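Long-range contacts in transcription regulator AmtR (Mycobacterium smegmatis, PDB 5E57), which probably binds operator DNA as a dimeric TetR-family transcription regulator, with a role in nitrogen and urea metabolism: residues A18-T23 / W101-L106; L88-D92 / Y131-A135. One frame throughout, in Å; residues are numbered along the deposited sequence.

Contact 1: A18-T23 / W101-L106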
loop_
_atom_site.group_PDB
_atom_site.type_symbol
_atom_site.label_atom_id
_atom_site.label_comp_id
_atom_site.label_asym_id
_atom_site.label_seq_id
_atom_site.Cartn_x
_atom_site.Cartn_y
_atom_site.Cartn_z
ATOM N N ALA A 18 -12.667 -6.812 14.335
ATOM C CA ALA A 18 -11.609 -5.997 13.624
ATOM C C ALA A 18 -10.256 -6.322 14.251
ATOM O O ALA A 18 -9.233 -6.435 13.609
ATOM C CB ALA A 18 -11.917 -4.503 13.714
ATOM N N GLU A 19 -10.266 -6.508 15.544
ATOM C CA GLU A 19 -9.035 -6.855 16.224
ATOM C C GLU A 19 -8.471 -8.207 15.744
ATOM O O GLU A 19 -7.291 -8.322 15.407
ATOM C CB GLU A 19 -9.238 -6.876 17.739
ATOM C CG GLU A 19 -8.006 -7.448 18.439
ATOM C CD GLU A 19 -7.984 -7.192 19.941
ATOM O OE1 GLU A 19 -8.969 -6.702 20.486
ATOM O OE2 GLU A 19 -6.964 -7.527 20.560
ATOM N N LEU A 20 -9.305 -9.235 15.769
ATOM C CA LEU A 20 -8.870 -10.577 15.484
ATOM C C LEU A 20 -8.568 -10.673 14.030
ATOM O O LEU A 20 -7.601 -11.348 13.639
ATOM C CB LEU A 20 -9.945 -11.592 15.885
ATOM C CG LEU A 20 -10.235 -11.617 17.379
ATOM C CD1 LEU A 20 -11.633 -12.078 17.652
ATOM C CD2 LEU A 20 -9.197 -12.479 18.106
ATOM N N PHE A 21 -9.370 -10.027 13.186
ATOM C CA PHE A 21 -9.065 -10.183 11.761
ATOM C C PHE A 21 -7.757 -9.521 11.426
ATOM O O PHE A 21 -7.017 -10.014 10.562
ATOM C CB PHE A 21 -10.122 -9.578 10.847
ATOM C CG PHE A 21 -11.505 -10.233 10.948
ATOM C CD1 PHE A 21 -11.664 -11.465 11.451
ATOM C CD2 PHE A 21 -12.604 -9.592 10.433
ATOM C CE1 PHE A 21 -12.916 -12.062 11.530
ATOM C CE2 PHE A 21 -13.869 -10.159 10.512
ATOM C CZ PHE A 21 -14.026 -11.409 11.069
ATOM N N THR A 22 -7.464 -8.369 12.044
ATOM C CA THR A 22 -6.239 -7.649 11.660
ATOM C C THR A 22 -5.005 -8.148 12.394
ATOM O O THR A 22 -3.906 -7.945 11.928
ATOM C CB THR A 22 -6.333 -6.169 11.933
ATOM O OG1 THR A 22 -6.780 -5.983 13.280
ATOM C CG2 THR A 22 -7.319 -5.541 10.960
ATOM N N THR A 23 -5.176 -8.778 13.538
ATOM C CA THR A 23 -4.001 -9.218 14.279
ATOM C C THR A 23 -3.847 -10.721 14.335
ATOM O O THR A 23 -2.744 -11.187 14.608
ATOM C CB THR A 23 -3.965 -8.620 15.728
ATOM O OG1 THR A 23 -5.071 -9.084 16.481
ATOM C CG2 THR A 23 -4.015 -7.125 15.685
ATOM N N TRP A 101 -8.225 -0.056 14.681
ATOM C CA TRP A 101 -7.606 -1.212 14.064
ATOM C C TRP A 101 -7.340 -0.932 12.584
ATOM O O TRP A 101 -8.013 -0.154 11.949
ATOM C CB TRP A 101 -8.490 -2.472 14.220
ATOM C CG TRP A 101 -8.864 -2.739 15.648
ATOM C CD1 TRP A 101 -10.074 -2.565 16.217
ATOM C CD2 TRP A 101 -7.994 -3.184 16.680
ATOM N NE1 TRP A 101 -10.041 -2.946 17.516
ATOM C CE2 TRP A 101 -8.763 -3.296 17.848
ATOM C CE3 TRP A 101 -6.637 -3.523 16.717
ATOM C CZ2 TRP A 101 -8.227 -3.717 19.081
ATOM C CZ3 TRP A 101 -6.088 -3.956 17.932
ATOM C CH2 TRP A 101 -6.885 -4.029 19.117
ATOM N N ASN A 102 -6.322 -1.555 12.034
ATOM C CA ASN A 102 -5.902 -1.211 10.680
ATOM C C ASN A 102 -6.704 -1.976 9.618
ATOM O O ASN A 102 -6.166 -2.811 8.903
ATOM C CB ASN A 102 -4.372 -1.459 10.547
ATOM C CG ASN A 102 -3.794 -0.943 9.238
ATOM O OD1 ASN A 102 -4.329 -0.019 8.632
ATOM N ND2 ASN A 102 -2.665 -1.518 8.822
ATOM N N LEU A 103 -7.988 -1.644 9.476
ATOM C CA LEU A 103 -8.924 -2.460 8.621
ATOM C C LEU A 103 -8.537 -2.458 7.163
ATOM O O LEU A 103 -8.764 -3.388 6.464
ATOM C CB LEU A 103 -10.354 -1.969 8.742
ATOM C CG LEU A 103 -10.929 -2.067 10.171
ATOM C CD1 LEU A 103 -12.185 -1.194 10.298
ATOM C CD2 LEU A 103 -11.133 -3.535 10.570
ATOM N N GLY A 104 -7.864 -1.417 6.693
ATOM C CA GLY A 104 -7.482 -1.396 5.293
ATOM C C GLY A 104 -6.501 -2.474 4.962
ATOM O O GLY A 104 -6.270 -2.789 3.779
ATOM N N ALA A 105 -5.862 -3.027 5.999
ATOM C CA ALA A 105 -4.971 -4.118 5.802
ATOM C C ALA A 105 -5.733 -5.319 5.277
ATOM O O ALA A 105 -5.114 -6.212 4.745
ATOM C CB ALA A 105 -4.295 -4.516 7.103
ATOM N N LEU A 106 -7.055 -5.342 5.417
ATOM C CA LEU A 106 -7.810 -6.529 4.936
ATOM C C LEU A 106 -8.127 -6.469 3.396
ATOM O O LEU A 106 -8.584 -7.448 2.810
ATOM C CB LEU A 106 -9.088 -6.636 5.759
ATOM C CG LEU A 106 -8.918 -6.774 7.281
ATOM C CD1 LEU A 106 -10.298 -6.625 7.904
ATOM C CD2 LEU A 106 -8.240 -8.089 7.684
#
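Trp101 lies along the flank of helix 9-23, one face of its indole against Glu19. The CH-pi contact comes from Glu19 CB, 3.7 Å from the centroid of the six-membered ring and 19° off its normal. Because CG stands anti to the backbone N (chi1 171°) and the chain then runs extended, the whole side chain follows the ring outward, until OE1 of Glu19 is 3.4 Å from CZ2 of Trp101, the carboxylate tilted 24° to the indole. A broad indole suits this place, covering a full helical turn while its NE1 hydrogen-bonds to Asp15 OD1 one turn earlier.

Apolar contacts continue the interface. The small Ala18 lets Leu103 come close, CB to CD2 of Leu103 being a tight 3.4 Å, and Leu106 sets CD2 4.0 Å from CB of Phe21. Here the first helix of the TetR-type DNA-binding domain rests on the loop that follows helix 82-98 in the regulatory domain.

Among the polar groups, Thr22 turns OG1 back to Ala18 O in a short hydrogen bond (2.5 Å), and that carbonyl also accepts from Thr22 N. With the hydroxyl so engaged, methyl CG2 of Thr22 faces the loop, 3.6 Å from Asn102 O.

Contact 2: L88-D92 / Y131-A135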
loop_
_atom_site.group_PDB
_atom_site.type_symbol
_atom_site.label_atom_id
_atom_site.label_comp_id
_atom_site.label_asym_id
_atom_site.label_seq_id
_atom_site.Cartn_x
_atom_site.Cartn_y
_atom_site.Cartn_z
ATOM N N LEU A 88 -10.214 15.827 -0.119
ATOM C CA LEU A 88 -10.553 14.416 -0.042
ATOM C C LEU A 88 -9.389 13.613 0.600
ATOM O O LEU A 88 -9.630 12.751 1.419
ATOM C CB LEU A 88 -10.854 13.873 -1.441
ATOM C CG LEU A 88 -11.122 12.366 -1.589
ATOM C CD1 LEU A 88 -12.252 11.898 -0.713
ATOM C CD2 LEU A 88 -11.411 12.067 -3.065
ATOM N N VAL A 89 -8.162 13.910 0.193
ATOM C CA VAL A 89 -6.982 13.160 0.663
ATOM C C VAL A 89 -6.872 13.345 2.184
ATOM O O VAL A 89 -6.717 12.374 2.944
ATOM C CB VAL A 89 -5.722 13.697 -0.037
ATOM C CG1 VAL A 89 -4.476 13.148 0.556
ATOM C CG2 VAL A 89 -5.715 13.301 -1.509
ATOM N N ILE A 90 -7.028 14.573 2.673
ATOM C CA ILE A 90 -6.873 14.752 4.122
ATOM C C ILE A 90 -7.947 13.957 4.826
ATOM O O ILE A 90 -7.667 13.197 5.719
ATOM C CB ILE A 90 -6.966 16.202 4.538
ATOM C CG1 ILE A 90 -5.841 16.988 3.886
ATOM C CG2 ILE A 90 -6.987 16.366 6.068
ATOM C CD1 ILE A 90 -4.439 16.458 4.021
ATOM N N TYR A 91 -9.179 14.067 4.364
ATOM C CA TYR A 91 -10.277 13.453 5.041
ATOM C C TYR A 91 -10.112 12.001 5.040
ATOM O O TYR A 91 -10.319 11.326 6.067
ATOM C CB TYR A 91 -11.605 13.824 4.356
ATOM C CG TYR A 91 -12.824 13.200 4.984
ATOM C CD1 TYR A 91 -13.435 13.788 6.111
ATOM C CD2 TYR A 91 -13.369 12.035 4.490
ATOM C CE1 TYR A 91 -14.562 13.231 6.698
ATOM C CE2 TYR A 91 -14.554 11.490 5.043
ATOM C CZ TYR A 91 -15.153 12.086 6.155
ATOM O OH TYR A 91 -16.298 11.580 6.755
ATOM N N ASP A 92 -9.761 11.471 3.892
ATOM C CA ASP A 92 -9.723 9.998 3.769
ATOM C C ASP A 92 -8.505 9.446 4.530
ATOM O O ASP A 92 -8.625 8.487 5.311
ATOM C CB ASP A 92 -9.648 9.633 2.275
ATOM C CG ASP A 92 -10.040 8.205 1.980
ATOM O OD1 ASP A 92 -10.326 7.424 2.926
ATOM O OD2 ASP A 92 -9.991 7.883 0.752
ATOM N N TYR A 131 -11.142 9.642 -7.275
ATOM C CA TYR A 131 -9.827 10.220 -7.128
ATOM C C TYR A 131 -9.195 10.483 -8.451
ATOM O O TYR A 131 -8.591 11.530 -8.663
ATOM C CB TYR A 131 -8.894 9.274 -6.324
ATOM C CG TYR A 131 -8.902 9.447 -4.809
ATOM C CD1 TYR A 131 -8.070 10.354 -4.199
ATOM C CD2 TYR A 131 -9.658 8.609 -3.980
ATOM C CE1 TYR A 131 -8.015 10.480 -2.819
ATOM C CE2 TYR A 131 -9.604 8.736 -2.610
ATOM C CZ TYR A 131 -8.784 9.680 -2.031
ATOM O OH TYR A 131 -8.752 9.796 -0.624
ATOM N N ARG A 132 -9.278 9.501 -9.358
ATOM C CA ARG A 132 -8.582 9.644 -10.616
ATOM C C ARG A 132 -9.156 10.830 -11.452
ATOM O O ARG A 132 -8.379 11.545 -12.141
ATOM C CB ARG A 132 -8.677 8.312 -11.400
ATOM C CG ARG A 132 -7.932 8.336 -12.701
ATOM C CD ARG A 132 -8.303 7.219 -13.645
ATOM N NE ARG A 132 -8.054 5.933 -12.978
ATOM C CZ ARG A 132 -6.868 5.316 -12.875
ATOM N NH1 ARG A 132 -5.754 5.828 -13.404
ATOM N NH2 ARG A 132 -6.807 4.145 -12.238
ATOM N N SER A 133 -10.488 11.003 -11.408
ATOM C CA SER A 133 -11.124 12.148 -12.043
ATOM C C SER A 133 -10.639 13.432 -11.469
ATOM O O SER A 133 -10.270 14.282 -12.227
ATOM C CB SER A 133 -12.660 12.149 -11.907
ATOM O OG SER A 133 -13.184 10.968 -12.479
ATOM N N LEU A 134 -10.682 13.606 -10.135
ATOM C CA LEU A 134 -10.159 14.838 -9.545
ATOM C C LEU A 134 -8.711 15.025 -9.898
ATOM O O LEU A 134 -8.306 16.115 -10.329
ATOM C CB LEU A 134 -10.286 14.860 -8.027
ATOM C CG LEU A 134 -11.704 14.891 -7.555
ATOM C CD1 LEU A 134 -11.741 14.545 -6.087
ATOM C CD2 LEU A 134 -12.309 16.272 -7.835
ATOM N N ALA A 135 -7.913 13.970 -9.754
ATOM C CA ALA A 135 -6.490 14.087 -10.065
ATOM C C ALA A 135 -6.172 14.378 -11.557
ATOM O O ALA A 135 -5.211 15.091 -11.884
ATOM C CB ALA A 135 -5.733 12.838 -9.629
#
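The phenol oxygen of Tyr131 donates a hydrogen bond of 2.7 Å to OD2 of Asp92, a polar link between helices 82-98 and 118-142. OD2 receives it on its anti lone pair, the one turned away from OD1, and meets the ring at its edge, with the carboxylate only 27° from the ring plane. Asp92 CG is anti to the backbone N, an arrangement that presents the carboxylate to the hydroxyl.

Leu88, one helical turn before Asp92, packs against one face of the same ring. Its methyl CD2 sits over the centre of that face, 3.6 Å from the centroid and 7° off the normal, an almost perpendicular CH-pi contact. Leucine suits the site because CD2, while covering the ring, also touches CD1 of Leu134 at 3.9 Å, and its branch carbon CG lies 3.6 Å from CZ of Tyr131. Val89 closes in at the ring's edge, its methyl CG2 lying 3.9 Å from CE1 of Tyr131.

The two segments run roughly antiparallel, at 146°, with axes 12.8 Å apart. That is too wide for close backbone packing, and the long tyrosine spans the gap. Val156 of helix 151-165 also packs on Val89, Asp92 and Tyr131, making this part of the all-helical core of the TetR regulatory domain.

An acetate, probably from the crystallisation liquor, lies about 3 Å from the Asp92 side chain, so this buried acid may border a small pocket. The phenol bond would be expected to favour the charged carboxylate, whereas a nearby acetate, if also charged, would oppose it by repulsion; a proton shared between the two acids is one possible way to relieve this.

Overall arrangement
The two contacts lie on opposite sides of the chain's centre, their centres 23 Å apart and their nearest atoms about 10 Å apart without touching. Their segments alternate along the chain: 18-23, 88-92, 101-106, then 131-135. Helix 82-98 carries the first half of contact 2, and the loop after it supplies the second half of contact 1 before the chain enters helix 118-142. Contact 1 thus joins the DNA-binding and regulatory domains, whereas contact 2 is internal to the regulatory core. Helix 151-165 borders both. In TetR-family proteins, changes in the regulatory core are generally relayed to the DNA-binding domains, and this connected framework is consistent with such a route.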